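Local coordinates for protein BIFUNCTIONAL PROTEIN Proline utilization A (PutA) (Corynebacterium freiburgense, PDB 5UX5) that probably converts proline to glutamate in two steps, using an FAD-dependent proline dehydrogenase and an NAD-dependent aldehyde dehydrogenase carried on a single chain, at residues 185-190 with 294-299; 215-220 with 258-263; 241-246 with 272-277. All coordinates share one frame; numbering follows the deposited sequence.

Contact 1. Residues 185-190 with 294-299. With FAD (flavin-adenine dinucleotide), chain E.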
loop_
_atom_site.group_PDB
_atom_site.type_symbol
_atom_site.label_atom_id
_atom_site.label_comp_id
_atom_site.label_asym_id
_atom_site.label_seq_id
_atom_site.Cartn_x
_atom_site.Cartn_y
_atom_site.Cartn_z
ATOM N N TYR A 185 8.782 0.784 37.163
ATOM C CA TYR A 185 8.949 1.403 35.853
ATOM C C TYR A 185 8.290 0.517 34.812
ATOM O O TYR A 185 8.710 -0.630 34.623
ATOM C CB TYR A 185 10.432 1.566 35.583
ATOM C CG TYR A 185 10.864 2.350 34.382
ATOM C CD1 TYR A 185 10.317 2.121 33.116
ATOM C CD2 TYR A 185 11.894 3.267 34.492
ATOM C CE1 TYR A 185 10.762 2.831 31.996
ATOM C CE2 TYR A 185 12.356 3.958 33.384
ATOM C CZ TYR A 185 11.786 3.745 32.139
ATOM O OH TYR A 185 12.255 4.452 31.053
ATOM N N VAL A 186 7.266 1.031 34.150
ATOM C CA VAL A 186 6.668 0.341 33.018
ATOM C C VAL A 186 6.790 1.242 31.802
ATOM O O VAL A 186 6.775 2.472 31.907
ATOM C CB VAL A 186 5.190 -0.044 33.267
ATOM C CG1 VAL A 186 5.082 -0.978 34.459
ATOM C CG2 VAL A 186 4.317 1.199 33.455
ATOM N N SER A 187 6.893 0.633 30.637
ATOM C CA SER A 187 6.894 1.428 29.422
ATOM C C SER A 187 5.962 0.762 28.425
ATOM O O SER A 187 5.825 -0.460 28.417
ATOM C CB SER A 187 8.338 1.664 28.854
ATOM O OG SER A 187 9.128 0.498 28.748
ATOM N N ILE A 188 5.249 1.586 27.656
ATOM C CA ILE A 188 4.207 1.147 26.737
ATOM C C ILE A 188 4.175 2.104 25.540
ATOM O O ILE A 188 4.655 3.242 25.620
ATOM C CB ILE A 188 2.841 1.098 27.474
ATOM C CG1 ILE A 188 1.766 0.391 26.630
ATOM C CG2 ILE A 188 2.408 2.493 27.926
ATOM C CD1 ILE A 188 0.440 0.260 27.309
ATOM N N LYS A 189 3.616 1.632 24.410
ATOM C CA LYS A 189 3.517 2.415 23.176
ATOM C C LYS A 189 2.072 2.792 22.885
ATOM O O LYS A 189 1.158 1.982 23.065
ATOM C CB LYS A 189 4.026 1.649 21.950
ATOM C CG LYS A 189 5.455 1.236 21.990
ATOM C CD LYS A 189 5.948 0.849 20.615
ATOM C CE LYS A 189 5.594 -0.554 20.174
ATOM N NZ LYS A 189 6.446 -0.884 18.952
ATOM N N ALA A 190 1.904 3.975 22.291
ATOM C CA ALA A 190 0.601 4.433 21.834
ATOM C C ALA A 190 -0.080 3.394 20.968
ATOM O O ALA A 190 -1.285 3.141 21.115
ATOM C CB ALA A 190 0.745 5.734 21.044
ATOM N N LYS A 294 11.258 13.120 31.874
ATOM C CA LYS A 294 12.463 12.358 31.557
ATOM C C LYS A 294 12.410 11.931 30.107
ATOM O O LYS A 294 11.390 11.418 29.646
ATOM C CB LYS A 294 12.635 11.113 32.424
ATOM C CG LYS A 294 13.885 10.315 32.105
ATOM C CD LYS A 294 14.063 9.130 33.041
ATOM C CE LYS A 294 15.275 8.278 32.677
ATOM N NZ LYS A 294 15.268 6.944 33.321
ATOM N N ILE A 295 13.505 12.137 29.393
ATOM C CA ILE A 295 13.635 11.682 28.021
ATOM C C ILE A 295 14.583 10.499 28.010
ATOM O O ILE A 295 15.672 10.559 28.586
ATOM C CB ILE A 295 14.090 12.836 27.116
ATOM C CG1 ILE A 295 12.905 13.807 27.033
ATOM C CG2 ILE A 295 14.509 12.331 25.734
ATOM C CD1 ILE A 295 13.170 15.124 26.494
ATOM N N ARG A 296 14.130 9.392 27.444
ATOM C CA ARG A 296 15.015 8.269 27.164
ATOM C C ARG A 296 15.582 8.471 25.762
ATOM O O ARG A 296 14.829 8.491 24.776
ATOM C CB ARG A 296 14.282 6.928 27.261
ATOM C CG ARG A 296 15.234 5.748 27.061
ATOM C CD ARG A 296 14.548 4.455 26.673
ATOM N NE ARG A 296 13.645 3.984 27.704
ATOM C CZ ARG A 296 12.654 3.146 27.465
ATOM N NH1 ARG A 296 12.463 2.728 26.223
ATOM N NH2 ARG A 296 11.850 2.753 28.446
ATOM N N LEU A 297 16.891 8.653 25.675
ATOM C CA LEU A 297 17.568 8.803 24.398
ATOM C C LEU A 297 17.941 7.432 23.866
ATOM O O LEU A 297 18.711 6.718 24.510
ATOM C CB LEU A 297 18.831 9.632 24.566
ATOM C CG LEU A 297 18.640 11.124 24.488
ATOM C CD1 LEU A 297 19.994 11.731 24.203
ATOM C CD2 LEU A 297 17.655 11.410 23.421
ATOM N N VAL A 298 17.414 7.073 22.691
ATOM C CA VAL A 298 17.779 5.843 21.992
ATOM C C VAL A 298 18.279 6.227 20.607
ATOM O O VAL A 298 18.055 7.344 20.128
ATOM C CB VAL A 298 16.608 4.836 21.885
ATOM C CG1 VAL A 298 15.936 4.585 23.257
ATOM C CG2 VAL A 298 15.596 5.302 20.863
ATOM N N LYS A 299 19.006 5.312 19.969
ATOM C CA LYS A 299 19.420 5.638 18.602
ATOM C C LYS A 299 18.310 5.338 17.601
ATOM O O LYS A 299 18.087 6.127 16.676
ATOM C CB LYS A 299 20.743 4.944 18.249
ATOM C CG LYS A 299 21.957 5.694 18.853
ATOM C CD LYS A 299 23.305 4.953 18.764
ATOM C CE LYS A 299 24.370 5.669 19.642
ATOM N NZ LYS A 299 25.772 5.092 19.636
HETATM P PA FAD E . 25.299 1.072 18.164
HETATM O O1A FAD E . 26.024 -0.039 17.329
HETATM O O2A FAD E . 26.053 2.239 18.601
HETATM O O5B FAD E . 24.144 1.765 17.546
HETATM C C5B FAD E . 23.341 1.085 16.599
HETATM C C4B FAD E . 22.290 2.047 16.079
HETATM O O4B FAD E . 22.819 2.879 15.088
HETATM C C3B FAD E . 21.122 1.360 15.447
HETATM O O3B FAD E . 20.163 0.876 16.320
HETATM C C2B FAD E . 20.583 2.417 14.553
HETATM O O2B FAD E . 19.646 3.201 15.196
HETATM C C1B FAD E . 21.821 3.155 14.131
HETATM N N9A FAD E . 22.288 2.770 12.807
HETATM C C8A FAD E . 23.060 1.661 12.492
HETATM N N7A FAD E . 23.273 1.622 11.162
HETATM C C5A FAD E . 22.674 2.706 10.530
HETATM C C6A FAD E . 22.594 3.163 9.200
HETATM N N6A FAD E . 23.196 2.469 8.074
HETATM N N1A FAD E . 21.915 4.293 8.946
HETATM C C2A FAD E . 21.304 4.983 9.959
HETATM N N3A FAD E . 21.364 4.564 11.262
HETATM C C4A FAD E . 22.030 3.448 11.580
HETATM N N1 FAD E . 14.647 1.712 20.208
HETATM C C2 FAD E . 13.485 2.453 19.785
HETATM O O2 FAD E . 13.354 2.763 18.452
HETATM N N3 FAD E . 12.494 2.781 20.719
HETATM C C4 FAD E . 12.621 2.448 22.069
HETATM O O4 FAD E . 11.634 2.797 22.975
HETATM C C4X FAD E . 13.894 1.822 22.552
HETATM N N5 FAD E . 14.160 1.619 23.902
HETATM C C5X FAD E . 15.382 1.076 24.320
HETATM C C6 FAD E . 15.657 0.862 25.684
HETATM C C7 FAD E . 16.878 0.315 26.060
HETATM C C7M FAD E . 17.196 0.067 27.505
HETATM C C8 FAD E . 17.829 -0.002 25.123
HETATM C C8M FAD E . 19.141 -0.588 25.536
HETATM C C9 FAD E . 17.565 0.204 23.777
HETATM C C9A FAD E . 16.353 0.739 23.383
HETATM N N10 FAD E . 16.127 0.952 21.992
HETATM C C10 FAD E . 14.898 1.493 21.557
HETATM C "C1'" FAD E . 17.149 0.544 21.011
HETATM C "C2'" FAD E . 18.068 1.617 20.493
HETATM O "O2'" FAD E . 17.331 2.490 19.715
HETATM C "C3'" FAD E . 19.194 0.916 19.705
HETATM O "O3'" FAD E . 18.624 0.285 18.624
HETATM C "C4'" FAD E . 20.051 -0.122 20.439
HETATM O "O4'" FAD E . 20.109 0.079 21.805
HETATM C "C5'" FAD E . 21.459 -0.308 19.828
HETATM O "O5'" FAD E . 22.181 0.886 19.548
HETATM P P FAD E . 23.533 1.339 20.317
HETATM O O1P FAD E . 23.605 2.810 20.877
HETATM O O2P FAD E . 23.646 0.125 21.319
HETATM O O3P FAD E . 24.788 0.711 19.505
#

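Contact 2. Residues 215-220 with 258-263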
loop_
_atom_site.group_PDB
_atom_site.type_symbol
_atom_site.label_atom_id
_atom_site.label_comp_id
_atom_site.label_asym_id
_atom_site.label_seq_id
_atom_site.Cartn_x
_atom_site.Cartn_y
_atom_site.Cartn_z
ATOM N N PRO A 215 -6.497 6.010 33.488
ATOM C CA PRO A 215 -6.482 5.019 34.581
ATOM C C PRO A 215 -5.093 4.501 34.880
ATOM O O PRO A 215 -4.782 4.230 36.044
ATOM C CB PRO A 215 -7.402 3.896 34.081
ATOM C CG PRO A 215 -8.115 4.432 32.904
ATOM C CD PRO A 215 -7.585 5.767 32.522
ATOM N N LEU A 216 -4.245 4.351 33.856
ATOM C CA LEU A 216 -2.889 3.851 34.081
ATOM C C LEU A 216 -2.031 4.856 34.849
ATOM O O LEU A 216 -1.242 4.470 35.719
ATOM C CB LEU A 216 -2.221 3.520 32.753
ATOM C CG LEU A 216 -0.759 3.145 32.967
ATOM C CD1 LEU A 216 -0.677 1.739 33.547
ATOM C CD2 LEU A 216 0.075 3.301 31.719
ATOM N N TYR A 217 -2.138 6.143 34.516
ATOM C CA TYR A 217 -1.335 7.149 35.199
ATOM C C TYR A 217 -1.843 7.406 36.612
ATOM O O TYR A 217 -1.053 7.693 37.511
ATOM C CB TYR A 217 -1.317 8.440 34.379
ATOM C CG TYR A 217 -0.428 8.391 33.149
ATOM C CD1 TYR A 217 -0.866 7.793 31.962
ATOM C CD2 TYR A 217 0.844 8.952 33.166
ATOM C CE1 TYR A 217 -0.065 7.745 30.843
ATOM C CE2 TYR A 217 1.648 8.912 32.058
ATOM C CZ TYR A 217 1.190 8.308 30.891
ATOM O OH TYR A 217 2.002 8.269 29.779
ATOM N N ARG A 218 -3.146 7.272 36.833
ATOM C CA ARG A 218 -3.681 7.359 38.182
ATOM C C ARG A 218 -3.066 6.298 39.067
ATOM O O ARG A 218 -2.841 6.534 40.266
ATOM C CB ARG A 218 -5.190 7.190 38.143
ATOM C CG ARG A 218 -5.870 8.411 37.690
ATOM C CD ARG A 218 -7.301 8.177 37.512
ATOM N NE ARG A 218 -7.832 9.254 36.710
ATOM C CZ ARG A 218 -8.878 9.112 35.922
ATOM N NH1 ARG A 218 -9.478 7.930 35.872
ATOM N NH2 ARG A 218 -9.314 10.132 35.186
ATOM N N LEU A 219 -2.861 5.092 38.511
ATOM C CA LEU A 219 -2.252 4.027 39.299
ATOM C C LEU A 219 -0.860 4.401 39.777
ATOM O O LEU A 219 -0.462 4.006 40.881
ATOM C CB LEU A 219 -2.183 2.729 38.510
ATOM C CG LEU A 219 -3.481 1.977 38.237
ATOM C CD1 LEU A 219 -3.084 0.664 37.625
ATOM C CD2 LEU A 219 -4.314 1.743 39.485
ATOM N N ALA A 220 -0.140 5.215 38.999
ATOM C CA ALA A 220 1.165 5.707 39.420
ATOM C C ALA A 220 1.066 6.827 40.450
ATOM O O ALA A 220 2.050 7.094 41.143
ATOM C CB ALA A 220 1.963 6.199 38.212
ATOM N N LEU A 258 3.369 14.455 38.491
ATOM C CA LEU A 258 3.830 13.104 38.206
ATOM C C LEU A 258 5.024 13.153 37.259
ATOM O O LEU A 258 4.925 13.679 36.143
ATOM C CB LEU A 258 2.716 12.265 37.589
ATOM C CG LEU A 258 3.066 10.812 37.259
ATOM C CD1 LEU A 258 3.519 10.084 38.515
ATOM C CD2 LEU A 258 1.875 10.110 36.604
ATOM N N GLU A 259 6.133 12.578 37.699
ATOM C CA GLU A 259 7.322 12.421 36.871
ATOM C C GLU A 259 7.105 11.253 35.914
ATOM O O GLU A 259 6.910 10.117 36.354
ATOM C CB GLU A 259 8.534 12.180 37.769
ATOM C CG GLU A 259 9.822 12.799 37.324
ATOM C CD GLU A 259 10.813 12.954 38.468
ATOM O OE1 GLU A 259 11.717 12.097 38.597
ATOM O OE2 GLU A 259 10.679 13.926 39.245
ATOM N N ALA A 260 7.137 11.536 34.612
ATOM C CA ALA A 260 6.913 10.544 33.567
ATOM C C ALA A 260 7.838 10.835 32.390
ATOM O O ALA A 260 8.473 11.883 32.318
ATOM C CB ALA A 260 5.451 10.519 33.112
ATOM N N GLY A 261 7.942 9.872 31.476
ATOM C CA GLY A 261 8.997 9.884 30.487
ATOM C C GLY A 261 8.506 9.559 29.089
ATOM O O GLY A 261 7.413 9.041 28.884
ATOM N N ILE A 262 9.374 9.857 28.129
ATOM C CA ILE A 262 9.099 9.669 26.713
ATOM C C ILE A 262 10.430 9.431 26.022
ATOM O O ILE A 262 11.469 9.940 26.456
ATOM C CB ILE A 262 8.360 10.887 26.108
ATOM C CG1 ILE A 262 8.059 10.661 24.624
ATOM C CG2 ILE A 262 9.184 12.141 26.240
ATOM C CD1 ILE A 262 7.254 11.778 24.031
ATOM N N VAL A 263 10.387 8.662 24.918
ATOM C CA VAL A 263 11.570 8.273 24.140
ATOM C C VAL A 263 11.753 9.228 22.967
ATOM O O VAL A 263 10.781 9.623 22.317
ATOM C CB VAL A 263 11.435 6.824 23.625
ATOM C CG1 VAL A 263 12.486 6.527 22.610
ATOM C CG2 VAL A 263 11.568 5.832 24.754
#

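Contact 3. Residues 241-246 with 272-277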
loop_
_atom_site.group_PDB
_atom_site.type_symbol
_atom_site.label_atom_id
_atom_site.label_comp_id
_atom_site.label_asym_id
_atom_site.label_seq_id
_atom_site.Cartn_x
_atom_site.Cartn_y
_atom_site.Cartn_z
ATOM N N VAL A 241 2.017 12.441 17.630
ATOM C CA VAL A 241 0.883 12.087 18.470
ATOM C C VAL A 241 1.352 11.740 19.874
ATOM O O VAL A 241 0.663 12.033 20.860
ATOM C CB VAL A 241 0.079 10.931 17.861
ATOM C CG1 VAL A 241 0.929 9.707 17.816
ATOM C CG2 VAL A 241 -1.153 10.646 18.722
ATOM N N THR A 242 2.514 11.078 19.986
ATOM C CA THR A 242 3.006 10.678 21.302
ATOM C C THR A 242 3.513 11.877 22.100
ATOM O O THR A 242 3.221 11.992 23.294
ATOM C CB THR A 242 4.103 9.627 21.174
ATOM O OG1 THR A 242 3.626 8.520 20.395
ATOM C CG2 THR A 242 4.494 9.137 22.548
ATOM N N ILE A 243 4.285 12.772 21.469
ATOM C CA ILE A 243 4.712 13.993 22.151
ATOM C C ILE A 243 3.498 14.790 22.589
ATOM O O ILE A 243 3.475 15.376 23.683
ATOM C CB ILE A 243 5.607 14.849 21.244
ATOM C CG1 ILE A 243 6.956 14.210 21.012
ATOM C CG2 ILE A 243 5.764 16.242 21.819
ATOM C CD1 ILE A 243 7.617 14.806 19.817
ATOM N N ARG A 244 2.485 14.861 21.721
ATOM C CA ARG A 244 1.280 15.601 22.069
ATOM C C ARG A 244 0.525 14.903 23.193
ATOM O O ARG A 244 -0.012 15.552 24.102
ATOM C CB ARG A 244 0.393 15.764 20.849
ATOM C CG ARG A 244 -0.814 16.554 21.127
ATOM C CD ARG A 244 -1.554 16.817 19.882
ATOM N NE ARG A 244 -2.916 17.235 20.179
ATOM C CZ ARG A 244 -3.818 17.514 19.252
ATOM N NH1 ARG A 244 -3.494 17.410 17.965
ATOM N NH2 ARG A 244 -5.034 17.886 19.611
ATOM N N LEU A 245 0.456 13.581 23.137
ATOM C CA LEU A 245 -0.153 12.839 24.226
ATOM C C LEU A 245 0.563 13.136 25.536
ATOM O O LEU A 245 -0.068 13.489 26.533
ATOM C CB LEU A 245 -0.120 11.346 23.888
ATOM C CG LEU A 245 -0.122 10.337 25.018
ATOM C CD1 LEU A 245 -1.468 10.394 25.714
ATOM C CD2 LEU A 245 0.187 8.964 24.436
ATOM N N PHE A 246 1.894 13.063 25.515
ATOM C CA PHE A 246 2.715 13.310 26.698
ATOM C C PHE A 246 2.456 14.693 27.287
ATOM O O PHE A 246 2.195 14.821 28.484
ATOM C CB PHE A 246 4.172 13.149 26.301
ATOM C CG PHE A 246 5.157 13.132 27.434
ATOM C CD1 PHE A 246 5.172 12.102 28.348
ATOM C CD2 PHE A 246 6.171 14.095 27.497
ATOM C CE1 PHE A 246 6.147 12.068 29.371
ATOM C CE2 PHE A 246 7.139 14.065 28.493
ATOM C CZ PHE A 246 7.126 13.052 29.430
ATOM N N PHE A 272 15.992 16.270 17.207
ATOM C CA PHE A 272 16.658 17.373 17.880
ATOM C C PHE A 272 15.689 18.536 18.073
ATOM O O PHE A 272 15.721 19.211 19.107
ATOM C CB PHE A 272 17.910 17.808 17.105
ATOM C CG PHE A 272 18.600 19.004 17.710
ATOM C CD1 PHE A 272 19.061 18.971 19.020
ATOM C CD2 PHE A 272 18.759 20.174 16.980
ATOM C CE1 PHE A 272 19.677 20.071 19.582
ATOM C CE2 PHE A 272 19.368 21.275 17.541
ATOM C CZ PHE A 272 19.828 21.223 18.847
ATOM N N GLN A 273 14.825 18.795 17.090
ATOM C CA GLN A 273 13.808 19.818 17.298
ATOM C C GLN A 273 12.798 19.376 18.348
ATOM O O GLN A 273 12.357 20.183 19.169
ATOM C CB GLN A 273 13.138 20.152 15.977
ATOM C CG GLN A 273 14.108 20.750 15.006
ATOM C CD GLN A 273 13.585 20.819 13.593
ATOM O OE1 GLN A 273 12.651 20.105 13.217
ATOM N NE2 GLN A 273 14.157 21.727 12.804
ATOM N N ALA A 274 12.423 18.095 18.344
ATOM C CA ALA A 274 11.529 17.582 19.373
ATOM C C ALA A 274 12.120 17.775 20.765
ATOM O O ALA A 274 11.403 18.108 21.714
ATOM C CB ALA A 274 11.231 16.102 19.112
ATOM N N LEU A 275 13.426 17.558 20.907
ATOM C CA LEU A 275 14.063 17.720 22.208
ATOM C C LEU A 275 13.993 19.162 22.673
ATOM O O LEU A 275 13.656 19.429 23.826
ATOM C CB LEU A 275 15.522 17.262 22.138
ATOM C CG LEU A 275 16.346 17.463 23.406
ATOM C CD1 LEU A 275 15.740 16.629 24.512
ATOM C CD2 LEU A 275 17.834 17.145 23.224
ATOM N N GLN A 276 14.261 20.112 21.779
ATOM C CA GLN A 276 14.196 21.514 22.171
ATOM C C GLN A 276 12.787 21.891 22.609
ATOM O O GLN A 276 12.600 22.603 23.607
ATOM C CB GLN A 276 14.668 22.408 21.034
ATOM C CG GLN A 276 16.139 22.275 20.749
ATOM C CD GLN A 276 16.590 23.179 19.628
ATOM O OE1 GLN A 276 17.192 24.221 19.870
ATOM N NE2 GLN A 276 16.295 22.797 18.400
ATOM N N GLN A 277 11.781 21.410 21.889
ATOM C CA GLN A 277 10.426 21.748 22.277
ATOM C C GLN A 277 10.071 21.108 23.609
ATOM O O GLN A 277 9.429 21.744 24.455
ATOM C CB GLN A 277 9.455 21.324 21.187
ATOM C CG GLN A 277 8.067 21.889 21.328
ATOM C CD GLN A 277 7.282 21.105 22.375
ATOM O OE1 GLN A 277 7.611 19.951 22.651
ATOM N NE2 GLN A 277 6.231 21.703 22.929
#

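Contact 1. Residues 185-190 with 294-299
The Tyr185 ring and the Arg296 guanidinium lie with planes only 21° apart but are not stacked. Tyr185 OH meets the guanidinium at its edge, close to the plane, where Arg296 NH2 donates a fairly straight hydrogen bond (3.1 Å, 161° at the hydrogen). Ser187 OG also lies near the plane but on the other side of Arg296 NH2, 3.5 Å from it; its stronger partner is Asn153. At the edge of the tyrosine ring, Lys294 NZ comes within 4.2 Å of Tyr185 CE2. The bend in the Arg296 chain at chi3 (-63°) turns the guanidinium so that NH2 serves tyrosine while NH1 approaches the flavin, giving a weak hydrogen bond to FAD N5 (3.1 Å). Glu376 forms salt bridges with Lys294 and Arg296 and a hydrogen bond with Tyr185 OH; together with Asp374, also salt-bridged to Lys294, it probably offsets their positive charges. Lys299 suits the pyrophosphate, its extended chain bringing NZ 3.0 Å from FAD O2A. Strands 185-189 and 293-298 are not sheet neighbours, since 228-232 and 260-265 come between, and the side chains meet across the inside of the barrel. This is the flavin site of a proline dehydrogenase TIM barrel.

Contact 2. Residues 215-220 with 258-263
Tyr217 and Leu258 cross at about a right angle, and the leucine touches the rim of the ring rather than its face. Leu258 CD2 lies in the ring plane, 3.8 Å from Tyr217 CD2, and rests as well against the tyrosine's own carbonyl, 3.9 Å from Tyr217 O. Next along the same edge comes the Ala260 methyl, with CB 4.3 Å from Tyr217 CE2. The tyrosine leaves its helix with CG beside the backbone N (chi1 -75°), a rotamer common in helices, and the long flat ring then reaches forward to meet residues 258-260. Leu258 arrives with CG anti to its backbone N (chi1 -179°), and its fork straddles the helix surface: one methyl goes to the tyrosine, while Leu258 CD1 goes to Ala220 CB at 4.2 Å. Branched leucine can thus grip two residues of the helix at once. The small alanines at 220 and 260 suit their places because each offers a single methyl and lets the opposing chains come near.

Helix 202-221 lies on the outer side of the barrel, so the ring of Tyr217 also packs on Ile229 and Leu231 of strand 228-232 and on Leu249 of helix 239-251. The backbone of Leu258 is held separately, its carbonyl accepting a hydrogen bond from Arg285. Between the two segments the side chains meet by apolar contacts, and all four touching residues are buried; adhesion here therefore rests on the shape fit and the exclusion of water, with directional bonding left to the strand's backbone.

Contact 3. Residues 241-246 with 272-277
Ile243 and Ala274 join two consecutive outer helices of the TIM barrel, 239-251 and 271-287, which flank strand 260-265 in the chain. The contact is slight and lies at the protein surface, with the nearest backbones, at the CA atoms of Ile243 and Ala274, 8.2 Å apart.

Its apolar part is a meeting of methyls. The long arm of the isoleucine, with CG1 placed beside the backbone N (chi1 -70°), carries CD1 across to Ala274 CB at 3.9 Å. Isoleucine suits the position because it spans the gap between the helices, and it also packs on Ile262 of the strand beneath; alanine, with its lone methyl, receives the tip without pushing the helices apart.

The polar part is peripheral. Gln277, one turn beyond Ala274 and exposed, bends at chi2 (-79°) toward the first helix, where its NE2 is hydrogen-bonded to Glu247 OE2. Glutamine is apt at such a rim, since its amide can bond to a charged neighbour while the flat group lies by a hydrocarbon. The other end of that amide merely packs: Gln277 OE1 sits 4.2 Å from Ile243 CG2, the shorter branch of the isoleucine.

How the contacts relate
All six segments belong to the proline dehydrogenase barrel. From the N terminus, the chain passes through strand 185-189, helix 202-221, strand 228-232, helix 239-251, strand 260-265, helix 271-287 and strand 293-298. Contact 1 joins the first and last and closes the longest loop, inside which the other two nest. Contact 2 closes a loop from 215-220 to 258-263, and contact 3 one from 241-246 to 272-277; their segments alternate, so they cross. Contact 1 ties strands across the interior, contact 2 fastens a helix to the sheet, and contact 3 links helices outside it. Strand 260-265 connects them: Ile262 probably pairs by backbone hydrogen bonds with Lys294 and Arg296 of contact 1 and packs on Phe246 of contact 3.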